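PDB 3E1K: Galactose/lactose metabolism regulatory protein GAL80 from Kluyveromyces lactis, which represses the lactose and galactose metabolic genes, apparently by blocking the transcriptional activator LAC9 when no inducing sugar is present. Local coordinates for residues Ala232-Asn237 with Arg442-Glu447. Numbering follows the deposited sequence.
Sequences AMISNN and RSDKEE
Ser-443 OG takes part in two hydrogen bonds: the backbone N of Ala-232 donates to it across the contact at 2.9 Å, with 147° at the hydrogen, and the same hydroxyl is hydrogen-bonded to the carbonyl O of Lys-448, just past the helix. It thus ties the closing turn of helix 427-446 to strand 227-235, in the large mixed sheet of the C-terminal domain of this GFO/IDH/MocA-like protein, which also has a Rossmann-type domain. OG stands anti to the backbone N of Ser-443 (chi1 151°), which sets it where Ala-232 N can reach it. The short axes come within 6.2 Å of each other and run at 79°, so the helix meets the strand almost crosswise, at Ala-232 to Ile-234.

One residue on, Asp-444 puts its CB 3.8 Å from Met-233 CA, and its carboxylate lies beside the next stretch of strand. There OD2 sits 3.5 Å from Ile-234 N. The Ile-234 side chain crosses that of Asp-444 at about a right angle; CD1 reaches back to 3.8 Å from OD2, and the Ile-234 side chain also touches Pro-260, Leu-263 and Phe-441. The second subunit borders the contact as well: its Lys-229 makes a salt bridge to Glu-447 and a long, weak ion pair with Asp-444 OD1. An alanine in place of Asp-444 would remove the carboxylate, probably leaving a gap beside Ile-234 and costing Lys-229 of the second subunit a long, weak ion-pair partner. Beyond Asp-444 the helix closes in a Schellman motif, where Glu-447, at positive phi, turns its N back in weak hydrogen bonds to Ser-443 O and Asp-444 O.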
ATOM      1  N   ALA A 232      -1.133 -10.713   6.506  1.00 99.66           N
ATOM      2  CA  ALA A 232      -1.819  -9.673   7.222  1.00  1.00           C
ATOM      3  C   ALA A 232      -1.243  -9.382   8.615  1.00100.00           C
ATOM      4  O   ALA A 232      -0.654 -10.250   9.268  1.00 95.51           O
ATOM      5  CB  ALA A 232      -3.337  -9.987   7.174  1.00  1.00           C
ATOM      6  N   MET A 233      -1.323  -8.102   8.968  1.00  1.00           N
ATOM      7  CA  MET A 233      -0.807  -7.563  10.204  1.00 12.67           C
ATOM      8  C   MET A 233      -1.821  -6.608  10.846  1.00 28.72           C
ATOM      9  O   MET A 233      -2.292  -5.658  10.217  1.00  3.84           O
ATOM     10  CB  MET A 233       0.484  -6.822   9.847  1.00 12.05           C
ATOM     11  CG  MET A 233       1.618  -7.719   9.485  1.00 34.11           C
ATOM     12  SD  MET A 233       3.057  -6.685   9.252  1.00  3.38           S
ATOM     13  CE  MET A 233       4.218  -8.065   8.771  1.00  1.00           C
ATOM     14  N   ILE A 234      -2.172  -6.820  12.113  1.00 21.17           N
ATOM     15  CA  ILE A 234      -3.185  -5.922  12.688  1.00 26.54           C
ATOM     16  C   ILE A 234      -2.807  -5.073  13.890  1.00 95.46           C
ATOM     17  O   ILE A 234      -2.415  -5.589  14.943  1.00 75.05           O
ATOM     18  CB  ILE A 234      -4.535  -6.551  12.947  1.00 37.45           C
ATOM     19  CG1 ILE A 234      -5.083  -7.163  11.643  1.00100.00           C
ATOM     20  CG2 ILE A 234      -5.479  -5.525  13.524  1.00  1.00           C
ATOM     21  CD1 ILE A 234      -5.611  -8.605  11.860  1.00 56.17           C
ATOM     22  N   SER A 235      -3.006  -3.770  13.759  1.00  1.00           N
ATOM     23  CA  SER A 235      -2.588  -2.828  14.768  1.00  1.00           C
ATOM     24  C   SER A 235      -3.585  -2.263  15.761  1.00 25.40           C
ATOM     25  O   SER A 235      -4.764  -2.213  15.475  1.00 28.04           O
ATOM     26  CB  SER A 235      -1.782  -1.699  14.133  1.00100.00           C
ATOM     27  OG  SER A 235      -0.476  -1.651  14.679  1.00 57.46           O
ATOM     28  N   ASN A 236      -3.131  -1.895  16.958  1.00100.00           N
ATOM     29  CA  ASN A 236      -4.000  -1.343  18.026  1.00  4.24           C
ATOM     30  C   ASN A 236      -3.206  -0.324  18.831  1.00  2.90           C
ATOM     31  O   ASN A 236      -2.731  -0.561  19.950  1.00100.00           O
ATOM     32  CB  ASN A 236      -4.549  -2.457  18.936  1.00 37.60           C
ATOM     33  CG  ASN A 236      -6.051  -2.650  18.827  1.00100.00           C
ATOM     34  OD1 ASN A 236      -6.467  -3.709  18.361  1.00 46.58           O
ATOM     35  ND2 ASN A 236      -6.852  -1.665  19.322  1.00 40.36           N
ATOM     36  N   ASN A 237      -3.063   0.821  18.172  1.00 40.53           N
ATOM     37  CA  ASN A 237      -2.324   1.934  18.738  1.00 22.64           C
ATOM     38  C   ASN A 237      -3.250   3.052  19.226  1.00100.00           C
ATOM     39  O   ASN A 237      -2.795   4.028  19.814  1.00100.00           O
ATOM     40  CB  ASN A 237      -1.305   2.413  17.709  1.00100.00           C
ATOM     41  CG  ASN A 237      -0.615   1.249  17.015  1.00  5.42           C
ATOM     42  OD1 ASN A 237      -0.570   0.163  17.552  1.00 15.84           O
ATOM     43  ND2 ASN A 237      -0.026   1.490  15.853  1.00 31.85           N
ATOM     44  N   ARG A 442      -5.787 -15.230  11.172  1.00 45.56           N
ATOM     45  CA  ARG A 442      -4.809 -16.252  11.510  1.00100.00           C
ATOM     46  C   ARG A 442      -3.416 -15.804  11.062  1.00  9.49           C
ATOM     47  O   ARG A 442      -2.412 -15.955  11.759  1.00 10.62           O
ATOM     48  CB  ARG A 442      -5.178 -17.607  10.903  1.00 84.74           C
ATOM     49  CG  ARG A 442      -5.273 -18.738  11.925  1.00 79.41           C
ATOM     50  CD  ARG A 442      -5.400 -20.079  11.190  1.00 78.02           C
ATOM     51  NE  ARG A 442      -5.529 -19.907   9.747  1.00 31.53           N
ATOM     52  CZ  ARG A 442      -6.560 -20.388   9.040  1.00100.00           C
ATOM     53  NH1 ARG A 442      -7.500 -21.098   9.659  1.00100.00           N
ATOM     54  NH2 ARG A 442      -6.605 -20.196   7.713  1.00 42.66           N
ATOM     55  N   SER A 443      -3.367 -15.201   9.899  1.00 21.55           N
ATOM     56  CA  SER A 443      -2.103 -14.755   9.368  1.00  2.56           C
ATOM     57  C   SER A 443      -1.413 -13.768  10.309  1.00 32.02           C
ATOM     58  O   SER A 443      -0.243 -14.015  10.648  1.00 36.97           O
ATOM     59  CB  SER A 443      -2.255 -14.080   8.016  1.00  1.00           C
ATOM     60  OG  SER A 443      -1.197 -13.160   7.987  1.00 31.43           O
ATOM     61  N   ASP A 444      -2.040 -12.656  10.681  1.00 38.10           N
ATOM     62  CA  ASP A 444      -1.346 -11.707  11.542  1.00 47.47           C
ATOM     63  C   ASP A 444      -0.872 -12.519  12.728  1.00  2.10           C
ATOM     64  O   ASP A 444       0.335 -12.509  13.041  1.00 55.20           O
ATOM     65  CB  ASP A 444      -2.239 -10.533  11.991  1.00 38.77           C
ATOM     66  CG  ASP A 444      -1.862  -9.952  13.383  1.00  1.00           C
ATOM     67  OD1 ASP A 444      -0.661  -9.821  13.689  1.00100.00           O
ATOM     68  OD2 ASP A 444      -2.786  -9.605  14.167  1.00 41.92           O
ATOM     69  N   LYS A 445      -1.829 -13.202  13.368  1.00  7.17           N
ATOM     70  CA  LYS A 445      -1.528 -13.933  14.585  1.00 91.95           C
ATOM     71  C   LYS A 445      -0.309 -14.808  14.385  1.00 36.62           C
ATOM     72  O   LYS A 445       0.698 -14.719  15.081  1.00 47.33           O
ATOM     73  CB  LYS A 445      -2.700 -14.766  15.098  1.00  1.00           C
ATOM     74  CG  LYS A 445      -2.472 -15.326  16.478  1.00100.00           C
ATOM     75  CD  LYS A 445      -3.721 -16.082  16.936  1.00100.00           C
ATOM     76  CE  LYS A 445      -4.031 -15.960  18.464  1.00100.00           C
ATOM     77  NZ  LYS A 445      -5.294 -16.648  19.010  1.00 10.78           N
ATOM     78  N   GLU A 446      -0.470 -15.755  13.453  1.00 20.91           N
ATOM     79  CA  GLU A 446       0.626 -16.663  13.186  1.00 58.83           C
ATOM     80  C   GLU A 446       1.905 -16.004  12.684  1.00 24.53           C
ATOM     81  O   GLU A 446       2.952 -16.645  12.725  1.00  6.45           O
ATOM     82  CB  GLU A 446       0.240 -17.892  12.384  1.00  5.73           C
ATOM     83  CG  GLU A 446      -0.838 -18.769  13.020  1.00100.00           C
ATOM     84  CD  GLU A 446      -1.058 -19.939  12.027  1.00 19.31           C
ATOM     85  OE1 GLU A 446      -0.077 -20.308  11.385  1.00 50.43           O
ATOM     86  OE2 GLU A 446      -2.192 -20.409  11.704  1.00 22.24           O
ATOM     87  N   GLU A 447       1.811 -14.758  12.208  1.00100.00           N
ATOM     88  CA  GLU A 447       2.939 -13.993  11.689  1.00  1.00           C
ATOM     89  C   GLU A 447       3.568 -14.747  10.490  1.00 19.09           C
ATOM     90  O   GLU A 447       4.777 -14.866  10.335  1.00 28.23           O
ATOM     91  CB  GLU A 447       4.000 -13.805  12.774  1.00100.00           C
ATOM     92  CG  GLU A 447       4.571 -12.394  12.935  1.00100.00           C
ATOM     93  CD  GLU A 447       4.000 -11.708  14.119  1.00100.00           C
ATOM     94  OE1 GLU A 447       4.451 -12.000  15.212  1.00 60.04           O
ATOM     95  OE2 GLU A 447       3.114 -10.820  13.835  1.00 73.23           O
TER